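Side-chain contacts in pantothenate kinase (Coxiella burnetii, PDB 3TQC), which catalyses the ATP-dependent phosphorylation of pantothenate to 4'-phosphopantothenate, the first step of coenzyme A biosynthesis: residues 33-38 / 53-58; 57-62 / 303-308; 67-72 / 316-321; 111-116 / 125-130. One frame throughout, in Å; residues are numbered along the deposited sequence.

Interaction 1: residues 33-38 / 53-58; sequences LTLTES and KEVTEI
Leu35 and Thr56 bring the two backbones nearest, with Leu35 CA 6.7 Å from Thr56 CA, where extended chain passes the first turns of helix 52-84. The loop leading into Thr36, the N-cap residue of helix 37-42, packs here on helix 52-84; Leu35, just before the cap, points toward that helix. The side chains of Leu35 and Val55 cross at about a right angle, and Leu35 CD1 rests 3.8 Å from Val55 CG1. Leucine suits this place because its branched end can reach across from a loop; the compact valine, buried, gives it a firm wall, and Leu52 and Leu60 of the same helix continue the apolar patch. Thr56 meets the same methyl through its hydroxyl, Leu35 CD1 lying 3.6 Å from Thr56 OG1. That oxygen stands beside the backbone N (chi1 -57°), where it hydrogen-bonds to Leu52 O one turn back, so its proton is given to its own helix and it meets Leu35 only by van der Waals contact. The backbones are linked by a water that donates to Leu33 O at 3.1 Å and to Thr56 O at 2.5 Å; five residues on from Thr56, Pro61 has no N-H to offer that carbonyl.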
# COMPACT_ATOMS: atom_id res chain seq x y z
N LEU B 33 6.45 -29.59 -9.66
CA LEU B 33 7.04 -28.98 -8.47
C LEU B 33 7.43 -30.05 -7.47
O LEU B 33 6.62 -30.49 -6.63
CB LEU B 33 6.08 -27.97 -7.84
CG LEU B 33 6.13 -26.56 -8.43
CD1 LEU B 33 7.43 -25.89 -8.07
CD2 LEU B 33 5.97 -26.57 -9.93
N THR B 34 8.69 -30.46 -7.56
CA THR B 34 9.23 -31.52 -6.73
C THR B 34 10.44 -30.98 -5.98
O THR B 34 11.29 -30.31 -6.58
CB THR B 34 9.63 -32.73 -7.60
OG1 THR B 34 10.12 -33.78 -6.75
CG2 THR B 34 10.69 -32.35 -8.64
N LEU B 35 10.50 -31.22 -4.67
CA LEU B 35 11.66 -30.80 -3.89
C LEU B 35 12.89 -31.53 -4.38
O LEU B 35 12.86 -32.72 -4.66
CB LEU B 35 11.47 -31.06 -2.40
CG LEU B 35 10.51 -30.14 -1.66
CD1 LEU B 35 10.53 -30.55 -0.21
CD2 LEU B 35 10.87 -28.66 -1.81
N THR B 36 13.97 -30.78 -4.50
CA THR B 36 15.24 -31.31 -4.96
C THR B 36 16.15 -31.53 -3.76
O THR B 36 15.87 -31.04 -2.66
CB THR B 36 15.94 -30.33 -5.91
OG1 THR B 36 17.20 -30.87 -6.31
CG2 THR B 36 16.19 -29.03 -5.22
N GLU B 37 17.25 -32.23 -3.98
CA GLU B 37 18.27 -32.38 -2.95
C GLU B 37 18.79 -31.02 -2.50
O GLU B 37 19.00 -30.80 -1.32
CB GLU B 37 19.42 -33.25 -3.45
CG GLU B 37 20.33 -33.74 -2.34
CD GLU B 37 21.53 -34.51 -2.85
OE1 GLU B 37 21.66 -34.67 -4.10
OE2 GLU B 37 22.34 -34.97 -2.01
N SER B 38 18.98 -30.09 -3.45
CA SER B 38 19.39 -28.73 -3.11
C SER B 38 18.38 -28.03 -2.19
O SER B 38 18.79 -27.38 -1.23
CB SER B 38 19.60 -27.88 -4.36
OG SER B 38 19.83 -26.52 -4.04
N LYS B 53 5.82 -32.97 4.06
CA LYS B 53 4.49 -32.90 3.49
C LYS B 53 4.06 -31.47 3.32
O LYS B 53 3.71 -31.05 2.21
CB LYS B 53 3.49 -33.64 4.39
CG LYS B 53 2.11 -33.73 3.83
CD LYS B 53 1.19 -34.56 4.74
CE LYS B 53 -0.20 -34.59 4.16
NZ LYS B 53 -0.19 -35.27 2.85
N GLU B 54 4.12 -30.73 4.41
CA GLU B 54 3.65 -29.35 4.45
C GLU B 54 4.49 -28.45 3.54
O GLU B 54 3.95 -27.60 2.84
CB GLU B 54 3.67 -28.83 5.90
CG GLU B 54 3.13 -27.44 6.11
CD GLU B 54 1.61 -27.33 6.03
OE1 GLU B 54 0.92 -28.34 5.83
OE2 GLU B 54 1.11 -26.20 6.15
N VAL B 55 5.81 -28.66 3.54
CA VAL B 55 6.70 -27.94 2.64
C VAL B 55 6.37 -28.25 1.19
O VAL B 55 6.29 -27.34 0.36
CB VAL B 55 8.19 -28.32 2.83
CG1 VAL B 55 9.03 -27.67 1.74
CG2 VAL B 55 8.69 -27.91 4.20
N THR B 56 6.18 -29.53 0.88
CA THR B 56 5.93 -29.93 -0.48
C THR B 56 4.56 -29.41 -0.96
O THR B 56 4.46 -28.91 -2.07
CB THR B 56 5.98 -31.45 -0.67
OG1 THR B 56 7.26 -31.94 -0.24
CG2 THR B 56 5.79 -31.80 -2.14
N GLU B 57 3.54 -29.53 -0.11
CA GLU B 57 2.17 -29.29 -0.53
C GLU B 57 1.80 -27.82 -0.46
O GLU B 57 1.06 -27.35 -1.30
CB GLU B 57 1.18 -30.13 0.30
CG GLU B 57 1.16 -31.63 -0.03
CD GLU B 57 0.21 -32.43 0.88
OE1 GLU B 57 -0.53 -31.80 1.68
OE2 GLU B 57 0.19 -33.67 0.80
N ILE B 58 2.34 -27.08 0.50
CA ILE B 58 1.98 -25.68 0.68
C ILE B 58 3.09 -24.72 0.25
O ILE B 58 2.90 -23.91 -0.65
CB ILE B 58 1.60 -25.37 2.13
CG1 ILE B 58 0.46 -26.28 2.60
CG2 ILE B 58 1.16 -23.92 2.26
CD1 ILE B 58 -0.87 -25.97 1.94
O HOH W 1 4.57 -29.64 -4.47

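Interaction 2: residues 57-62 / 303-308; sequences EIYLPL and LILEKA. With ADP (adenosine-5'-diphosphate), chain D.
Lys307 NZ is gripped by several groups at the end of strand 303-307: it hydrogen-bonds to Val103 O and His311 ND1, makes a cation-pi contact with Trp243, and lies 3.3 Å from ADP N7. A bend at chi3 (81°) turns the end of the lysine toward the adenine, and a long flexible side chain suits this task. Segment 57-62 of helix 52-84 runs nearly antiparallel to strand 303-307 (171°), their axes 12.2 Å apart, a gap bridged by large apolar groups. Leu62 sends one methyl to each of two strand leucines. Its CD1 presses on Leu303 CD1 at 3.5 Å, a tight fit between obliquely set side chains, while its CD2 meets Leu305 CD1 tip to tip at 3.9 Å. With CG anti to the backbone N (chi1 173°), Leu62 projects both branches at the sheet. Tyr59 adds its ring, Tyr59 CE1 lying 4.3 Å from Leu305 CD1, and one ring face is covered by Ile58 CG2. The Tyr59 side chain also packs against Thr108, Val111 and Leu115 of helix 105-116, while its phenol end approaches the nucleotide, Tyr59 OH being 4.1 Å from ADP N6. Dispersion and exclusion of water thus hold helix and strand together without a direct hydrogen bond, whereas polarity is concentrated at the strand end, where Lys307 helps shape the ADP pocket.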
# COMPACT_ATOMS: atom_id res chain seq x y z
N GLU B 57 3.54 -29.53 -0.11
CA GLU B 57 2.17 -29.29 -0.53
C GLU B 57 1.80 -27.82 -0.46
O GLU B 57 1.06 -27.35 -1.30
CB GLU B 57 1.18 -30.13 0.30
CG GLU B 57 1.16 -31.63 -0.03
CD GLU B 57 0.21 -32.43 0.88
OE1 GLU B 57 -0.53 -31.80 1.68
OE2 GLU B 57 0.19 -33.67 0.80
N ILE B 58 2.34 -27.08 0.50
CA ILE B 58 1.98 -25.68 0.68
C ILE B 58 3.09 -24.72 0.25
O ILE B 58 2.90 -23.91 -0.65
CB ILE B 58 1.60 -25.37 2.13
CG1 ILE B 58 0.46 -26.28 2.60
CG2 ILE B 58 1.16 -23.92 2.26
CD1 ILE B 58 -0.87 -25.97 1.94
N TYR B 59 4.26 -24.82 0.88
CA TYR B 59 5.30 -23.80 0.70
C TYR B 59 6.00 -23.81 -0.64
O TYR B 59 6.35 -22.76 -1.17
CB TYR B 59 6.29 -23.85 1.87
CG TYR B 59 5.54 -23.51 3.14
CD1 TYR B 59 5.17 -22.21 3.40
CD2 TYR B 59 5.13 -24.51 4.02
CE1 TYR B 59 4.45 -21.88 4.52
CE2 TYR B 59 4.40 -24.19 5.15
CZ TYR B 59 4.07 -22.87 5.39
OH TYR B 59 3.35 -22.52 6.50
N LEU B 60 6.18 -24.99 -1.21
CA LEU B 60 6.75 -25.09 -2.54
C LEU B 60 5.84 -24.40 -3.57
O LEU B 60 6.29 -23.50 -4.27
CB LEU B 60 7.05 -26.53 -2.92
CG LEU B 60 7.64 -26.72 -4.32
CD1 LEU B 60 8.79 -25.75 -4.56
CD2 LEU B 60 8.09 -28.16 -4.51
N PRO B 61 4.56 -24.79 -3.66
CA PRO B 61 3.71 -24.06 -4.61
C PRO B 61 3.51 -22.58 -4.25
O PRO B 61 3.36 -21.74 -5.14
CB PRO B 61 2.38 -24.82 -4.59
CG PRO B 61 2.45 -25.76 -3.44
CD PRO B 61 3.90 -25.99 -3.13
N LEU B 62 3.51 -22.27 -2.95
CA LEU B 62 3.44 -20.88 -2.53
C LEU B 62 4.64 -20.15 -3.11
O LEU B 62 4.49 -19.07 -3.66
CB LEU B 62 3.39 -20.75 -1.00
CG LEU B 62 3.48 -19.32 -0.45
CD1 LEU B 62 2.50 -18.40 -1.17
CD2 LEU B 62 3.27 -19.26 1.07
N LEU B 303 -1.93 -11.91 0.75
CA LEU B 303 -2.11 -13.33 0.94
C LEU B 303 -2.24 -13.61 2.43
O LEU B 303 -1.45 -13.14 3.24
CB LEU B 303 -0.90 -14.06 0.36
CG LEU B 303 -0.95 -15.57 0.22
CD1 LEU B 303 -0.05 -15.98 -0.94
CD2 LEU B 303 -0.50 -16.25 1.49
N ILE B 304 -3.26 -14.36 2.81
CA ILE B 304 -3.39 -14.77 4.19
C ILE B 304 -3.30 -16.27 4.25
O ILE B 304 -4.02 -16.96 3.55
CB ILE B 304 -4.69 -14.27 4.80
CG1 ILE B 304 -4.73 -12.73 4.76
CG2 ILE B 304 -4.84 -14.76 6.24
CD1 ILE B 304 -6.10 -12.16 4.93
N LEU B 305 -2.37 -16.75 5.06
CA LEU B 305 -2.22 -18.17 5.30
C LEU B 305 -2.87 -18.41 6.64
O LEU B 305 -2.50 -17.78 7.63
CB LEU B 305 -0.76 -18.58 5.39
CG LEU B 305 0.11 -18.37 4.17
CD1 LEU B 305 1.56 -18.71 4.53
CD2 LEU B 305 -0.39 -19.23 3.05
N GLU B 306 -3.86 -19.28 6.66
CA GLU B 306 -4.61 -19.57 7.86
C GLU B 306 -4.21 -20.96 8.35
O GLU B 306 -4.38 -21.95 7.65
CB GLU B 306 -6.12 -19.47 7.56
CG GLU B 306 -7.01 -19.57 8.79
CD GLU B 306 -8.49 -19.46 8.46
OE1 GLU B 306 -8.94 -18.41 7.95
OE2 GLU B 306 -9.22 -20.43 8.73
N LYS B 307 -3.68 -21.02 9.57
CA LYS B 307 -3.16 -22.24 10.15
C LYS B 307 -4.16 -22.91 11.06
O LYS B 307 -4.87 -22.24 11.81
CB LYS B 307 -1.87 -21.94 10.92
CG LYS B 307 -0.68 -21.67 10.02
CD LYS B 307 0.49 -21.07 10.75
CE LYS B 307 1.31 -22.08 11.49
NZ LYS B 307 2.58 -21.46 11.97
N ALA B 308 -4.24 -24.24 11.00
CA ALA B 308 -4.91 -25.04 12.03
C ALA B 308 -3.96 -25.21 13.21
O ALA B 308 -2.79 -24.85 13.12
CB ALA B 308 -5.32 -26.39 11.47
PB ADP D . 7.17 -16.09 14.95
O1B ADP D . 8.40 -15.94 14.10
O2B ADP D . 5.93 -15.56 14.29
O3B ADP D . 7.32 -15.62 16.38
PA ADP D . 8.00 -18.80 14.84
O1A ADP D . 8.24 -18.81 13.35
O2A ADP D . 9.14 -18.67 15.81
O3A ADP D . 6.92 -17.66 15.17
O5' ADP D . 7.22 -20.12 15.23
C5' ADP D . 6.47 -20.21 16.42
C4' ADP D . 6.51 -21.63 16.95
O4' ADP D . 5.74 -22.49 16.12
C3' ADP D . 7.92 -22.20 16.94
O3' ADP D . 8.06 -23.05 18.08
C2' ADP D . 8.02 -22.99 15.66
O2' ADP D . 8.86 -24.12 15.80
C1' ADP D . 6.58 -23.42 15.42
N9 ADP D . 6.18 -23.43 14.00
C8 ADP D . 6.11 -22.36 13.20
N7 ADP D . 5.67 -22.70 11.97
C5 ADP D . 5.46 -24.02 11.99
C6 ADP D . 4.99 -24.99 11.01
N6 ADP D . 4.69 -24.56 9.76
N1 ADP D . 4.90 -26.27 11.40
C2 ADP D . 5.22 -26.68 12.65
N3 ADP D . 5.65 -25.83 13.60
C4 ADP D . 5.79 -24.51 13.32

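Interaction 3: residues 67-72 / 316-321; sequences SFYVTA and VYLRKI
Tyr69 and Ile321 approach from opposite directions and meet by van der Waals contact, the phenol oxygen resting against both branches of the isoleucine: Ile321 CG2 and Ile321 CD1 each lie 3.8 Å from Tyr69 OH. The apolar part of the touch is looser, Tyr69 CZ being 4.4 Å from Ile321 CD1. Ile321 CG1 sits between its backbone N and carbonyl carbon (chi1 59°), which lets both branches face the tyrosine. Leu318 lends a further methyl, its CD1 being 4.1 Å from Tyr69 OH. Tyrosine suits a gap this wide, since the nearest CA atoms, those of Tyr69 and Ile321, are 11.2 Å apart and a long, rigid ring can span much of it.

Polar contact is carried by one water. It stands 2.5 Å from Tyr69 OH and donates to Arg319 O at 2.9 Å, so the hydroxyl, though bordered by methyl groups, is joined to the main chain at the strand's end.

Aromatic contact continues beyond the two segments, where Tyr69 meets Phe229 edge-to-face and Tyr93 also packs on it. Contacts with the second subunit complete the surroundings: Leu76 of that subunit packs on Tyr69 and its Leu84 on Leu318, while Ile321 N hydrogen-bonds to Tyr81 OH of the same neighbour. The C-terminal residue therefore serves fold and assembly together. Bordered by the second subunit, helix 52-84 lies against the mixed sheet near the C-terminal end of strand 313-319, the helix-over-sheet packing of the alpha/beta P-loop kinase fold.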
# COMPACT_ATOMS: atom_id res chain seq x y z
N SER B 67 7.02 -16.57 -7.12
CA SER B 67 7.96 -16.42 -8.21
C SER B 67 7.29 -15.69 -9.37
O SER B 67 7.90 -14.84 -9.97
CB SER B 67 8.55 -17.77 -8.66
OG SER B 67 9.59 -17.59 -9.61
N PHE B 68 6.02 -16.00 -9.65
CA PHE B 68 5.31 -15.31 -10.74
C PHE B 68 5.36 -13.80 -10.53
O PHE B 68 5.60 -13.04 -11.47
CB PHE B 68 3.85 -15.73 -10.87
CG PHE B 68 3.64 -17.04 -11.55
CD1 PHE B 68 3.77 -17.14 -12.91
CD2 PHE B 68 3.27 -18.16 -10.83
CE1 PHE B 68 3.57 -18.36 -13.55
CE2 PHE B 68 3.07 -19.36 -11.44
CZ PHE B 68 3.22 -19.47 -12.80
N TYR B 69 5.11 -13.38 -9.30
CA TYR B 69 5.08 -11.95 -8.98
C TYR B 69 6.44 -11.32 -9.12
O TYR B 69 6.57 -10.25 -9.68
CB TYR B 69 4.55 -11.69 -7.56
CG TYR B 69 3.05 -11.78 -7.46
CD1 TYR B 69 2.28 -10.64 -7.32
CD2 TYR B 69 2.40 -13.01 -7.50
CE1 TYR B 69 0.89 -10.72 -7.23
CE2 TYR B 69 1.02 -13.10 -7.41
CZ TYR B 69 0.27 -11.95 -7.29
OH TYR B 69 -1.11 -12.03 -7.21
N VAL B 70 7.47 -11.99 -8.62
CA VAL B 70 8.81 -11.43 -8.70
C VAL B 70 9.27 -11.33 -10.15
O VAL B 70 9.78 -10.29 -10.55
CB VAL B 70 9.82 -12.23 -7.89
CG1 VAL B 70 11.20 -11.67 -8.04
CG2 VAL B 70 9.40 -12.25 -6.44
N THR B 71 9.10 -12.39 -10.93
CA THR B 71 9.62 -12.37 -12.30
C THR B 71 8.78 -11.41 -13.17
O THR B 71 9.31 -10.80 -14.07
CB THR B 71 9.71 -13.78 -12.95
OG1 THR B 71 8.41 -14.24 -13.30
CG2 THR B 71 10.37 -14.80 -12.02
N ALA B 72 7.50 -11.27 -12.87
CA ALA B 72 6.66 -10.25 -13.52
C ALA B 72 7.20 -8.84 -13.30
O ALA B 72 7.25 -8.04 -14.24
CB ALA B 72 5.20 -10.34 -13.04
N VAL B 316 -5.98 -20.55 2.34
CA VAL B 316 -5.18 -19.46 1.76
C VAL B 316 -6.10 -18.46 1.10
O VAL B 316 -6.99 -18.82 0.34
CB VAL B 316 -4.17 -19.99 0.72
CG1 VAL B 316 -3.31 -18.87 0.20
CG2 VAL B 316 -3.33 -21.09 1.33
N TYR B 317 -5.91 -17.18 1.43
CA TYR B 317 -6.60 -16.08 0.77
C TYR B 317 -5.57 -15.37 -0.09
O TYR B 317 -4.48 -15.10 0.36
CB TYR B 317 -7.15 -15.10 1.78
CG TYR B 317 -8.25 -15.63 2.66
CD1 TYR B 317 -9.58 -15.44 2.34
CD2 TYR B 317 -7.95 -16.30 3.85
CE1 TYR B 317 -10.59 -15.91 3.15
CE2 TYR B 317 -8.97 -16.77 4.67
CZ TYR B 317 -10.28 -16.58 4.32
OH TYR B 317 -11.29 -17.05 5.12
N LEU B 318 -5.92 -15.07 -1.33
CA LEU B 318 -5.02 -14.34 -2.20
C LEU B 318 -5.83 -13.25 -2.87
O LEU B 318 -6.88 -13.53 -3.48
CB LEU B 318 -4.39 -15.29 -3.24
CG LEU B 318 -3.48 -14.68 -4.33
CD1 LEU B 318 -2.24 -14.01 -3.78
CD2 LEU B 318 -3.08 -15.78 -5.30
N ARG B 319 -5.37 -12.02 -2.75
CA ARG B 319 -6.06 -10.89 -3.38
C ARG B 319 -6.27 -11.14 -4.87
O ARG B 319 -5.35 -11.58 -5.59
CB ARG B 319 -5.29 -9.59 -3.18
CG ARG B 319 -5.50 -8.92 -1.81
CD ARG B 319 -6.92 -8.41 -1.60
NE ARG B 319 -7.34 -7.52 -2.69
CZ ARG B 319 -7.05 -6.22 -2.78
NH1 ARG B 319 -6.37 -5.61 -1.83
NH2 ARG B 319 -7.46 -5.53 -3.84
N LYS B 320 -7.48 -10.86 -5.33
CA LYS B 320 -7.76 -11.00 -6.76
C LYS B 320 -6.99 -9.93 -7.52
O LYS B 320 -6.85 -8.81 -7.04
CB LYS B 320 -9.24 -10.86 -7.03
CG LYS B 320 -10.10 -11.89 -6.33
CD LYS B 320 -11.57 -11.63 -6.59
CE LYS B 320 -12.45 -12.70 -5.96
NZ LYS B 320 -13.90 -12.34 -5.98
N ILE B 321 -6.49 -10.29 -8.68
CA ILE B 321 -5.81 -9.33 -9.53
C ILE B 321 -6.43 -9.36 -10.91
O ILE B 321 -7.41 -10.10 -11.17
CB ILE B 321 -4.27 -9.57 -9.59
CG1 ILE B 321 -3.92 -10.96 -10.13
CG2 ILE B 321 -3.65 -9.44 -8.23
CD1 ILE B 321 -2.44 -11.03 -10.64
OXT ILE B 321 -5.98 -8.64 -11.80
O HOH W 2 -2.49 -10.96 -5.36

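Interaction 4: residues 111-116 / 125-130; sequences VLKALL and VEVITT
Lys113 lies obliquely across Val127, and the two touch along the aliphatic stem of the lysine: Lys113 CB and Lys113 CD are both 3.8 Å from Val127 CG2. The stem leaves the helix with CG anti to the backbone N (chi1 167°) and stays extended as far as CE, which passes 3.5 Å from Val125 O. Only the last bond turns, so the ammonium end departs from the methyls. It stops with Lys113 NZ 5.1 Å from Glu126 OE1, too far for a salt bridge but close enough for the opposite charges probably to attract. A lysine fits this partly exposed edge because its methylenes can lie on valines while its charge reaches outward.

Val125 points its two methyls at the helix in different places. Its CG1 is 3.9 Å from Lys113 CA, up against the backbone, and its CG2 is 4.2 Å from Leu116 CB, near the helix end. Beta-branched valines favour strands, and being short they let the layers come close. The helix and strand axes approach to 8.0 Å, their directions 167° apart. On its inner side Leu112 packs on Ile201 of strand 199-203, and Val125 on Ile199. Strand 93-99, the ATP-binding loop, helix 105-116 and the parallel edge strand 125-129 form the beta-alpha-beta crossover that contains the P-loop, as in other P-loop kinases, with strand 199-203 lying between its two strands.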
# COMPACT_ATOMS: atom_id res chain seq x y z
N VAL B 111 11.56 -20.79 5.29
CA VAL B 111 11.17 -21.79 4.32
C VAL B 111 11.09 -21.17 2.93
O VAL B 111 11.63 -21.73 1.96
CB VAL B 111 9.85 -22.44 4.66
CG1 VAL B 111 9.36 -23.30 3.48
CG2 VAL B 111 10.01 -23.26 5.92
N LEU B 112 10.43 -20.01 2.86
CA LEU B 112 10.30 -19.27 1.61
C LEU B 112 11.64 -18.78 1.10
O LEU B 112 11.83 -18.72 -0.11
CB LEU B 112 9.31 -18.11 1.74
CG LEU B 112 7.83 -18.52 1.83
CD1 LEU B 112 6.94 -17.27 1.77
CD2 LEU B 112 7.44 -19.50 0.75
N LYS B 113 12.56 -18.42 2.00
CA LYS B 113 13.89 -17.96 1.58
C LYS B 113 14.61 -19.09 0.86
O LYS B 113 15.14 -18.88 -0.22
CB LYS B 113 14.73 -17.47 2.77
CG LYS B 113 16.25 -17.28 2.46
CD LYS B 113 16.99 -16.88 3.75
CE LYS B 113 18.50 -16.58 3.54
NZ LYS B 113 19.16 -17.61 2.68
N ALA B 114 14.60 -20.28 1.44
CA ALA B 114 15.19 -21.44 0.80
C ALA B 114 14.51 -21.77 -0.53
O ALA B 114 15.20 -21.97 -1.52
CB ALA B 114 15.16 -22.66 1.72
N LEU B 115 13.18 -21.79 -0.56
CA LEU B 115 12.44 -22.18 -1.75
C LEU B 115 12.47 -21.14 -2.85
O LEU B 115 12.67 -21.48 -4.01
CB LEU B 115 10.98 -22.49 -1.41
CG LEU B 115 10.76 -23.76 -0.57
CD1 LEU B 115 9.26 -23.94 -0.27
CD2 LEU B 115 11.31 -24.96 -1.27
N LEU B 116 12.27 -19.87 -2.51
CA LEU B 116 12.31 -18.83 -3.52
C LEU B 116 13.65 -18.78 -4.24
O LEU B 116 13.71 -18.41 -5.40
CB LEU B 116 11.97 -17.47 -2.94
CG LEU B 116 10.48 -17.27 -2.63
CD1 LEU B 116 10.25 -15.98 -1.89
CD2 LEU B 116 9.69 -17.27 -3.91
N VAL B 125 18.13 -14.37 -2.11
CA VAL B 125 16.98 -14.07 -1.28
C VAL B 125 17.42 -13.81 0.14
O VAL B 125 18.14 -14.61 0.71
CB VAL B 125 15.96 -15.22 -1.33
CG1 VAL B 125 14.65 -14.81 -0.64
CG2 VAL B 125 15.71 -15.60 -2.78
N GLU B 126 16.97 -12.68 0.69
CA GLU B 126 17.35 -12.29 2.05
C GLU B 126 16.16 -12.09 2.94
O GLU B 126 15.10 -11.69 2.49
CB GLU B 126 18.15 -10.99 2.06
CG GLU B 126 19.43 -11.09 1.30
CD GLU B 126 20.50 -11.89 2.01
OE1 GLU B 126 20.22 -12.65 2.96
OE2 GLU B 126 21.66 -11.76 1.58
N VAL B 127 16.35 -12.36 4.23
CA VAL B 127 15.30 -12.15 5.20
C VAL B 127 15.71 -11.04 6.15
O VAL B 127 16.83 -11.04 6.69
CB VAL B 127 15.02 -13.44 5.97
CG1 VAL B 127 14.11 -13.17 7.19
CG2 VAL B 127 14.39 -14.46 5.04
N ILE B 128 14.80 -10.06 6.30
CA ILE B 128 14.95 -9.01 7.30
C ILE B 128 13.89 -9.21 8.35
O ILE B 128 12.70 -9.19 8.03
CB ILE B 128 14.71 -7.58 6.73
CG1 ILE B 128 15.69 -7.25 5.63
CG2 ILE B 128 14.83 -6.54 7.85
CD1 ILE B 128 17.06 -7.60 5.99
N THR B 129 14.30 -9.39 9.60
CA THR B 129 13.34 -9.43 10.70
C THR B 129 13.25 -8.04 11.26
O THR B 129 14.25 -7.37 11.47
CB THR B 129 13.67 -10.48 11.81
OG1 THR B 129 12.72 -10.35 12.88
CG2 THR B 129 15.05 -10.28 12.38
N THR B 130 12.03 -7.61 11.50
CA THR B 130 11.78 -6.30 12.05
C THR B 130 12.23 -6.19 13.53
O THR B 130 12.47 -5.09 14.02
CB THR B 130 10.29 -5.96 11.84
OG1 THR B 130 10.14 -5.21 10.60
CG2 THR B 130 9.76 -5.19 12.95

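Overall arrangement
Three contacts share helix 52-84. Interaction 1 meets its first turns, partly buried; interaction 2, with Glu57 and Ile58 in common, is buried beside the nucleotide; interaction 3 lies farther along, where the second subunit closes over it. Interactions 2 and 3 end on neighbouring strands, tied by a probable hydrogen bond from Ile304 N to Tyr317 O. Interaction 4, partly buried, reaches edge strand 125-129, across the same sheet from those strands; its helix touches interactions 1 and 2 through Leu115, 2 also through Val111 and Leu112, and 3 through Leu116. Waters bridge interactions 1 and 3, the leucines of 2 meet by apolar contact alone, and 4 combines valines with a partly exposed lysine and glutamate.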